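Local coordinates for glycosyl hydrolase family 88 (Pedobacter heparinus, PDB 3WIW), which acts as an unsaturated glucuronyl hydrolase with specificity for heparin, its chain folded as an alpha6/alpha6-barrel, at residues D113-G118 / I173-N178; N143-L148 / L179-W184; T75-G80 / L121-G126. One frame throughout, in Å; residues are numbered along the deposited sequence.

Interaction 1: D113-G118 / I173-N178; sequences DTHDLG and IDNLMN
Asp-116 and Asn-178 join two helix starts at the predicted active site, where Asp-116 is the expected nucleophile and Asp-174 the expected proton donor. A hydrogen bond crosses the contact from Asn-178 ND2 to Asp-116 OD1, 3.2 Å long with an N-H...O angle of 148°. It meets OD1 on the anti side of the carboxylate, 19° out of its plane, and the carboxylate and amide planes are far from coplanar. OD1 has a second partner in a bound buffer molecule, so the same oxygen faces both the protein framework and the pocket. The other end of the amide is also held, since Asn-178 OD1 accepts from the backbone N of Phe-119.

In an alpha6/alpha6-barrel the substrate pocket lies at one end of the barrel, and here loop 113-116 leads into helix 117-132 beside the start of helix 175-188. Thr-114 OG1 shapes that loop by accepting from Asp-116 N at 3.1 Å, an ST turn. His-115 lies between the two segments: with chi1 at 69°, CG stands between its own backbone N and carbonyl carbon, which sends the ring across to 173-178. Its CE1 comes within 3.6 Å of Asn-175 CA and 3.4 Å of Asn-178 ND2, the ring and the Asn-178 amide standing almost perpendicular. On one face of the imidazole, toward the rim, Asp-116 OD1 lies 3.1 Å above the ring plane. Asp-174 OD1 is hydrogen-bonded to His-218 NE2 and OD2, weakly, to Trp-250 NE1.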
loop_
_atom_site.group_PDB
_atom_site.type_symbol
_atom_site.label_atom_id
_atom_site.label_comp_id
_atom_site.label_asym_id
_atom_site.label_seq_id
_atom_site.Cartn_x
_atom_site.Cartn_y
_atom_site.Cartn_z
ATOM N N ASP A 113 -5.608 -8.861 16.590
ATOM C CA ASP A 113 -6.172 -9.898 15.712
ATOM C C ASP A 113 -5.834 -9.797 14.229
ATOM O O ASP A 113 -6.416 -10.517 13.409
ATOM C CB ASP A 113 -7.687 -9.996 15.893
ATOM C CG ASP A 113 -8.440 -8.749 15.413
ATOM O OD1 ASP A 113 -7.813 -7.740 15.007
ATOM O OD2 ASP A 113 -9.696 -8.785 15.449
ATOM N N THR A 114 -4.885 -8.937 13.869
ATOM C CA THR A 114 -4.620 -8.716 12.448
ATOM C C THR A 114 -3.191 -8.283 12.097
ATOM O O THR A 114 -2.531 -7.541 12.849
ATOM C CB THR A 114 -5.598 -7.667 11.869
ATOM O OG1 THR A 114 -5.375 -7.523 10.454
ATOM C CG2 THR A 114 -5.449 -6.295 12.557
ATOM N N HIS A 115 -2.722 -8.729 10.938
ATOM C CA HIS A 115 -1.444 -8.246 10.423
ATOM C C HIS A 115 -1.487 -6.793 9.971
ATOM O O HIS A 115 -0.428 -6.191 9.779
ATOM C CB HIS A 115 -0.984 -9.095 9.235
ATOM C CG HIS A 115 -1.809 -8.926 7.997
ATOM N ND1 HIS A 115 -1.241 -8.686 6.768
ATOM C CD2 HIS A 115 -3.148 -8.991 7.796
ATOM C CE1 HIS A 115 -2.199 -8.591 5.857
ATOM N NE2 HIS A 115 -3.366 -8.796 6.449
ATOM N N ASP A 116 -2.687 -6.212 9.850
ATOM C CA ASP A 116 -2.849 -4.906 9.187
ATOM C C ASP A 116 -2.442 -3.705 10.050
ATOM O O ASP A 116 -2.673 -2.555 9.668
ATOM C CB ASP A 116 -4.275 -4.731 8.642
ATOM C CG ASP A 116 -4.524 -5.545 7.398
ATOM O OD1 ASP A 116 -3.579 -5.692 6.594
ATOM O OD2 ASP A 116 -5.669 -6.033 7.226
ATOM N N LEU A 117 -1.782 -3.954 11.177
ATOM C CA LEU A 117 -1.255 -2.879 12.013
ATOM C C LEU A 117 -0.254 -1.994 11.267
ATOM O O LEU A 117 -0.093 -0.822 11.600
ATOM C CB LEU A 117 -0.579 -3.449 13.250
ATOM C CG LEU A 117 -1.539 -4.231 14.150
ATOM C CD1 LEU A 117 -0.747 -4.867 15.296
ATOM C CD2 LEU A 117 -2.673 -3.337 14.683
ATOM N N GLY A 118 0.435 -2.530 10.261
ATOM C CA GLY A 118 1.304 -1.699 9.451
ATOM C C GLY A 118 0.505 -0.657 8.658
ATOM O O GLY A 118 0.787 0.560 8.714
ATOM N N ILE A 173 -0.612 -12.134 0.474
ATOM C CA ILE A 173 0.477 -11.395 -0.141
ATOM C C ILE A 173 0.556 -9.960 0.439
ATOM O O ILE A 173 1.662 -9.393 0.582
ATOM C CB ILE A 173 0.340 -11.414 -1.693
ATOM C CG1 ILE A 173 1.632 -10.954 -2.359
ATOM C CG2 ILE A 173 -0.836 -10.533 -2.177
ATOM C CD1 ILE A 173 2.789 -11.969 -2.273
ATOM N N ASP A 174 -0.607 -9.379 0.767
ATOM C CA ASP A 174 -0.675 -8.012 1.309
ATOM C C ASP A 174 0.168 -7.876 2.594
ATOM O O ASP A 174 0.603 -6.774 2.944
ATOM C CB ASP A 174 -2.113 -7.588 1.647
ATOM C CG ASP A 174 -3.188 -8.132 0.692
ATOM O OD1 ASP A 174 -3.161 -9.318 0.285
ATOM O OD2 ASP A 174 -4.139 -7.367 0.439
ATOM N N ASN A 175 0.370 -8.985 3.307
ATOM C CA ASN A 175 1.106 -8.999 4.577
ATOM C C ASN A 175 2.554 -8.513 4.360
ATOM O O ASN A 175 3.170 -8.012 5.309
ATOM C CB ASN A 175 1.037 -10.416 5.177
ATOM C CG ASN A 175 1.233 -10.497 6.707
ATOM O OD1 ASN A 175 0.563 -11.327 7.355
ATOM N ND2 ASN A 175 2.140 -9.694 7.279
ATOM N N LEU A 176 3.099 -8.634 3.143
ATOM C CA LEU A 176 4.430 -8.054 2.882
ATOM C C LEU A 176 4.484 -6.572 3.256
ATOM O O LEU A 176 5.517 -6.073 3.719
ATOM C CB LEU A 176 4.870 -8.239 1.426
ATOM C CG LEU A 176 5.183 -9.683 1.027
ATOM C CD1 LEU A 176 5.173 -9.765 -0.498
ATOM C CD2 LEU A 176 6.529 -10.143 1.597
ATOM N N MET A 177 3.397 -5.844 3.005
ATOM C CA MET A 177 3.405 -4.396 3.229
ATOM C C MET A 177 3.540 -4.086 4.704
ATOM O O MET A 177 4.157 -3.085 5.074
ATOM C CB MET A 177 2.125 -3.778 2.670
ATOM C CG MET A 177 1.957 -4.001 1.167
ATOM S SD MET A 177 3.198 -3.156 0.172
ATOM C CE MET A 177 2.723 -1.450 0.505
ATOM N N ASN A 178 2.938 -4.937 5.538
ATOM C CA ASN A 178 2.960 -4.768 6.985
ATOM C C ASN A 178 4.326 -5.047 7.611
ATOM O O ASN A 178 4.544 -4.738 8.764
ATOM C CB ASN A 178 1.844 -5.614 7.583
ATOM C CG ASN A 178 0.490 -5.029 7.294
ATOM O OD1 ASN A 178 0.231 -3.875 7.626
ATOM N ND2 ASN A 178 -0.387 -5.806 6.654
#

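Interaction 2: N143-L148 / L179-W184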
loop_
_atom_site.group_PDB
_atom_site.type_symbol
_atom_site.label_atom_id
_atom_site.label_comp_id
_atom_site.label_asym_id
_atom_site.label_seq_id
_atom_site.Cartn_x
_atom_site.Cartn_y
_atom_site.Cartn_z
ATOM N N ASN A 143 3.746 -0.150 21.130
ATOM C CA ASN A 143 2.740 -1.142 21.510
ATOM C C ASN A 143 2.227 -1.906 20.287
ATOM O O ASN A 143 2.075 -3.124 20.335
ATOM C CB ASN A 143 1.574 -0.496 22.257
ATOM C CG ASN A 143 1.931 -0.117 23.670
ATOM O OD1 ASN A 143 2.846 -0.686 24.269
ATOM N ND2 ASN A 143 1.223 0.862 24.208
ATOM N N GLY A 144 1.959 -1.197 19.186
ATOM C CA GLY A 144 1.483 -1.831 17.963
ATOM C C GLY A 144 2.492 -2.825 17.431
ATOM O O GLY A 144 2.126 -3.902 16.953
ATOM N N ALA A 145 3.767 -2.461 17.466
ATOM C CA ALA A 145 4.773 -3.351 16.920
ATOM C C ALA A 145 4.868 -4.659 17.697
ATOM O O ALA A 145 5.043 -5.722 17.104
ATOM C CB ALA A 145 6.126 -2.665 16.839
ATOM N N ALA A 146 4.741 -4.591 19.015
ATOM C CA ALA A 146 4.773 -5.810 19.813
ATOM C C ALA A 146 3.599 -6.702 19.437
ATOM O O ALA A 146 3.744 -7.922 19.334
ATOM C CB ALA A 146 4.744 -5.482 21.304
ATOM N N ASN A 147 2.434 -6.101 19.200
ATOM C CA ASN A 147 1.255 -6.884 18.813
ATOM C C ASN A 147 1.378 -7.508 17.427
ATOM O O ASN A 147 0.899 -8.620 17.188
ATOM C CB ASN A 147 -0.011 -6.031 18.909
ATOM C CG ASN A 147 -0.447 -5.820 20.354
ATOM O OD1 ASN A 147 -0.234 -6.691 21.213
ATOM N ND2 ASN A 147 -1.035 -4.661 20.635
ATOM N N LEU A 148 2.044 -6.801 16.522
ATOM C CA LEU A 148 2.269 -7.343 15.195
ATOM C C LEU A 148 3.255 -8.514 15.267
ATOM O O LEU A 148 3.020 -9.592 14.693
ATOM C CB LEU A 148 2.772 -6.257 14.257
ATOM C CG LEU A 148 3.002 -6.714 12.812
ATOM C CD1 LEU A 148 1.751 -7.372 12.219
ATOM C CD2 LEU A 148 3.418 -5.513 11.962
ATOM N N LEU A 179 5.251 -5.630 6.852
ATOM C CA LEU A 179 6.616 -5.847 7.338
ATOM C C LEU A 179 7.387 -4.551 7.564
ATOM O O LEU A 179 8.268 -4.511 8.424
ATOM C CB LEU A 179 7.397 -6.753 6.392
ATOM C CG LEU A 179 6.759 -8.108 6.104
ATOM C CD1 LEU A 179 7.704 -8.910 5.225
ATOM C CD2 LEU A 179 6.367 -8.848 7.383
ATOM N N GLU A 180 7.042 -3.492 6.822
ATOM C CA GLU A 180 7.806 -2.245 6.905
ATOM C C GLU A 180 7.807 -1.736 8.360
ATOM O O GLU A 180 8.838 -1.307 8.901
ATOM C CB GLU A 180 7.236 -1.191 5.951
ATOM C CG GLU A 180 8.183 0.006 5.869
ATOM C CD GLU A 180 7.723 1.091 4.937
ATOM O OE1 GLU A 180 8.293 2.200 4.987
ATOM O OE2 GLU A 180 6.844 0.825 4.107
ATOM N N TYR A 181 6.632 -1.795 8.978
ATOM C CA TYR A 181 6.449 -1.430 10.375
ATOM C C TYR A 181 7.434 -2.174 11.278
ATOM O O TYR A 181 8.105 -1.552 12.126
ATOM C CB TYR A 181 5.022 -1.763 10.764
ATOM C CG TYR A 181 4.548 -1.271 12.134
ATOM C CD1 TYR A 181 5.286 -0.390 12.941
ATOM C CD2 TYR A 181 3.295 -1.700 12.599
ATOM C CE1 TYR A 181 4.761 0.035 14.180
ATOM C CE2 TYR A 181 2.768 -1.287 13.790
ATOM C CZ TYR A 181 3.494 -0.426 14.587
ATOM O OH TYR A 181 2.925 -0.025 15.768
ATOM N N LEU A 182 7.578 -3.487 11.097
ATOM C CA LEU A 182 8.475 -4.266 11.946
ATOM C C LEU A 182 9.944 -4.011 11.647
ATOM O O LEU A 182 10.754 -4.060 12.576
ATOM C CB LEU A 182 8.190 -5.755 11.831
ATOM C CG LEU A 182 6.991 -6.314 12.573
ATOM C CD1 LEU A 182 6.986 -7.832 12.456
ATOM C CD2 LEU A 182 7.028 -5.884 14.026
ATOM N N TYR A 183 10.326 -3.832 10.382
ATOM C CA TYR A 183 11.726 -3.479 10.122
ATOM C C TYR A 183 12.096 -2.194 10.859
ATOM O O TYR A 183 13.139 -2.107 11.523
ATOM C CB TYR A 183 11.991 -3.274 8.639
ATOM C CG TYR A 183 11.896 -4.496 7.744
ATOM C CD1 TYR A 183 12.602 -5.668 8.012
ATOM C CD2 TYR A 183 11.144 -4.442 6.564
ATOM C CE1 TYR A 183 12.518 -6.752 7.150
ATOM C CE2 TYR A 183 11.059 -5.527 5.709
ATOM C CZ TYR A 183 11.751 -6.671 6.000
ATOM O OH TYR A 183 11.683 -7.745 5.140
ATOM N N TRP A 184 11.222 -1.200 10.770
ATOM C CA TRP A 184 11.444 0.084 11.417
ATOM C C TRP A 184 11.480 -0.085 12.932
ATOM O O TRP A 184 12.387 0.400 13.600
ATOM C CB TRP A 184 10.344 1.093 11.021
ATOM C CG TRP A 184 10.405 2.322 11.869
ATOM C CD1 TRP A 184 11.224 3.402 11.694
ATOM C CD2 TRP A 184 9.670 2.559 13.087
ATOM N NE1 TRP A 184 11.023 4.302 12.721
ATOM C CE2 TRP A 184 10.076 3.810 13.584
ATOM C CE3 TRP A 184 8.680 1.846 13.777
ATOM C CZ2 TRP A 184 9.534 4.369 14.757
ATOM C CZ3 TRP A 184 8.141 2.394 14.951
ATOM C CH2 TRP A 184 8.577 3.640 15.428
#
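Ala-145 and Leu-148 of helix 138-150 receive Tyr-181 and Leu-182 of helix 175-188 in a buried, apolar helix-helix contact whose centre is about 16 Å from the centre of the chain. The local axes pass 9.9 Å apart with a crossing angle of -116°, so the helices meet steeply and share a short patch. Leu-148 points at the partner helix, with CG anti to its backbone N (chi1 -178°). This brings CD2 to 3.7 Å from Leu-182 CG and 3.9 Å from Tyr-181 CD2, so that one methyl touches both side chains.

Both helices belong to the alpha6/alpha6-barrel, in which an inner ring of helices is wrapped by an outer one. Helix 117-132 packs against both partners, Leu-117 touching Leu-148 and Leu-121 touching Tyr-181. Tyr-181 reaches across in the same extended way as Leu-148 (chi1 -171°). Its CE1 lies 4.0 Å from Ala-145 CB, and its OH is 3.2 Å from Gly-144 CA, where the helix backbone has no side chain to stand in the way. The OH is also 3.1 Å from Ala-145 N, but the angle is too poor for a hydrogen bond; the hydroxyl is hydrogen-bonded to Leu-141 O, one turn before Ala-145 on helix 138-150. Leu-182 closes the patch on the far side of Ala-145 from Gly-144, its CD2 3.7 Å from Ala-145 O.

Interaction 3: T75-G80 / L121-G126; sequences TGFFPG and LYCSYG
Phe-77 and Cys-123 meet obliquely, thiol against ring, between helix 77-89, near its N-terminal end, and helix 117-132. Cys-123 SG lies 4.8 Å from the centroid of the Phe-77 ring and 50° off the ring normal, neither over the face nor at the edge. Its nearest ring atom is Phe-77 CE1 at 3.9 Å. The two side chains start differently: the CB of Cys-123 points at the other helix, whereas that of Phe-77 points away from it. Phe-77 CG lies beside the backbone N (chi1 -69°), and from there the ring turns back so that CD1 and CE1 approach the sulfur. Phe-119, Tyr-376 and Tyr-379 also meet this ring, making the sulfur contact part of an aromatic cluster of the barrel.

Beside the thiol contact, the segments touch through small groups. Pro-79 turns the CG of its ring toward Ser-124 CB, 3.9 Å away, and that CB is also 3.8 Å from Gly-76 O. Ser-124 OG is directed to its own helix, where it is hydrogen-bonded to Met-120 O, leaving the methylene to do the packing. The closest approach is between backbones: Gly-80 CA lies 3.1 Å from Cys-123 O, a carbonyl that also accepts from Asn-127 ND2. Helix 117-132 widens here into a pi-type turn, closed by the bond from Gly-126 N to Leu-121 O at 3.0 Å.

No hydrogen bond crosses between the two segments. Gly-76 O is taken by Gly-80 N at 3.2 Å, and Ser-124 OG and Cys-123 O likewise find partners along their own helix, so cohesion across the contact probably comes from van der Waals contact, the oblique sulfur-aromatic approach and the close Gly-80 CA to Cys-123 O meeting.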
loop_
_atom_site.group_PDB
_atom_site.type_symbol
_atom_site.label_atom_id
_atom_site.label_comp_id
_atom_site.label_asym_id
_atom_site.label_seq_id
_atom_site.Cartn_x
_atom_site.Cartn_y
_atom_site.Cartn_z
ATOM N N THR A 75 -8.147 2.299 7.833
ATOM C CA THR A 75 -8.400 3.527 8.567
ATOM C C THR A 75 -7.167 4.455 8.663
ATOM O O THR A 75 -7.303 5.676 8.810
ATOM C CB THR A 75 -8.981 3.200 9.955
ATOM O OG1 THR A 75 -9.588 4.373 10.497
ATOM C CG2 THR A 75 -7.906 2.683 10.908
ATOM N N GLY A 76 -5.969 3.885 8.605
ATOM C CA GLY A 76 -4.752 4.671 8.699
ATOM C C GLY A 76 -4.370 5.418 7.442
ATOM O O GLY A 76 -3.511 6.311 7.515
ATOM N N PHE A 77 -4.951 5.077 6.282
ATOM C CA PHE A 77 -4.499 5.681 5.034
ATOM C C PHE A 77 -4.773 7.179 4.928
ATOM O O PHE A 77 -3.897 7.920 4.517
ATOM C CB PHE A 77 -5.078 4.957 3.816
ATOM C CG PHE A 77 -4.515 3.571 3.640
ATOM C CD1 PHE A 77 -3.159 3.388 3.334
ATOM C CD2 PHE A 77 -5.332 2.455 3.775
ATOM C CE1 PHE A 77 -2.625 2.118 3.131
ATOM C CE2 PHE A 77 -4.811 1.168 3.594
ATOM C CZ PHE A 77 -3.449 0.995 3.286
ATOM N N PHE A 78 -5.969 7.640 5.292
ATOM C CA PHE A 78 -6.289 9.066 5.180
ATOM C C PHE A 78 -5.338 9.960 6.008
ATOM O O PHE A 78 -4.763 10.893 5.449
ATOM C CB PHE A 78 -7.742 9.337 5.503
ATOM C CG PHE A 78 -8.118 10.779 5.379
ATOM C CD1 PHE A 78 -8.108 11.413 4.135
ATOM C CD2 PHE A 78 -8.479 11.506 6.498
ATOM C CE1 PHE A 78 -8.457 12.745 4.019
ATOM C CE2 PHE A 78 -8.832 12.841 6.400
ATOM C CZ PHE A 78 -8.826 13.472 5.157
ATOM N N PRO A 79 -5.107 9.653 7.309
ATOM C CA PRO A 79 -4.112 10.494 7.995
ATOM C C PRO A 79 -2.726 10.403 7.335
ATOM O O PRO A 79 -2.028 11.408 7.245
ATOM C CB PRO A 79 -4.105 9.976 9.435
ATOM C CG PRO A 79 -4.917 8.719 9.438
ATOM C CD PRO A 79 -5.819 8.750 8.225
ATOM N N GLY A 80 -2.342 9.234 6.836
ATOM C CA GLY A 80 -1.090 9.115 6.113
ATOM C C GLY A 80 -1.032 10.010 4.893
ATOM O O GLY A 80 -0.008 10.643 4.612
ATOM N N LEU A 121 -1.473 1.612 11.726
ATOM C CA LEU A 121 -0.633 2.459 12.587
ATOM C C LEU A 121 0.603 2.987 11.889
ATOM O O LEU A 121 0.978 4.131 12.088
ATOM C CB LEU A 121 -0.177 1.694 13.822
ATOM C CG LEU A 121 -1.232 1.496 14.894
ATOM C CD1 LEU A 121 -0.740 0.499 15.939
ATOM C CD2 LEU A 121 -1.514 2.819 15.583
ATOM N N TYR A 122 1.289 2.161 11.107
ATOM C CA TYR A 122 2.524 2.673 10.529
ATOM C C TYR A 122 2.265 3.747 9.448
ATOM O O TYR A 122 3.020 4.722 9.347
ATOM C CB TYR A 122 3.434 1.545 10.037
ATOM C CG TYR A 122 4.854 2.010 9.796
ATOM C CD1 TYR A 122 5.652 2.438 10.858
ATOM C CD2 TYR A 122 5.394 2.027 8.508
ATOM C CE1 TYR A 122 6.959 2.873 10.633
ATOM C CE2 TYR A 122 6.687 2.474 8.257
ATOM C CZ TYR A 122 7.477 2.875 9.345
ATOM O OH TYR A 122 8.779 3.315 9.148
ATOM N N CYS A 123 1.198 3.622 8.648
ATOM C CA CYS A 123 0.854 4.695 7.717
ATOM C C CYS A 123 0.422 5.986 8.390
ATOM O O CYS A 123 0.541 7.048 7.795
ATOM C CB CYS A 123 -0.242 4.257 6.734
ATOM S SG CYS A 123 0.212 2.869 5.669
ATOM N N SER A 124 -0.078 5.895 9.619
ATOM C CA SER A 124 -0.599 7.077 10.294
ATOM C C SER A 124 0.428 7.598 11.293
ATOM O O SER A 124 1.173 8.542 10.992
ATOM C CB SER A 124 -1.962 6.755 10.938
ATOM O OG SER A 124 -1.858 5.660 11.826
ATOM N N TYR A 125 0.505 6.940 12.450
ATOM C CA TYR A 125 1.500 7.256 13.474
ATOM C C TYR A 125 2.930 7.152 12.950
ATOM O O TYR A 125 3.782 7.947 13.346
ATOM C CB TYR A 125 1.368 6.329 14.689
ATOM C CG TYR A 125 0.276 6.722 15.649
ATOM C CD1 TYR A 125 -1.060 6.446 15.370
ATOM C CD2 TYR A 125 0.572 7.393 16.836
ATOM C CE1 TYR A 125 -2.060 6.820 16.241
ATOM C CE2 TYR A 125 -0.427 7.761 17.712
ATOM C CZ TYR A 125 -1.738 7.465 17.422
ATOM O OH TYR A 125 -2.733 7.840 18.306
ATOM N N GLY A 126 3.216 6.173 12.087
ATOM C CA GLY A 126 4.585 6.008 11.606
ATOM C C GLY A 126 5.054 7.222 10.818
ATOM O O GLY A 126 6.145 7.772 11.062
#

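In the fold
Helix 117-132 ties interactions 1 and 3 together: its first turn lies in one and its next in the other, their centres 13 Å apart, and Gly-118 O and Cys-123 N (3.1 Å) probably form a hydrogen bond between them. Interactions 1 and 2 share helix 175-188, with centres 10 Å apart, and Leu-148 CD2 packs 3.5 Å from Asn-178 O. Tyr-122 bridges interactions 2 and 3, its CD1 3.5 Å from Tyr-181 CD1. Interaction 1 holds both predicted catalytic aspartates; the side chains of Leu-148 and Phe-77 each come within about 7 Å of that of Asp-116, and Phe-77 lies about 7 Å from the bound buffer molecule, against about 10 Å for Leu-148.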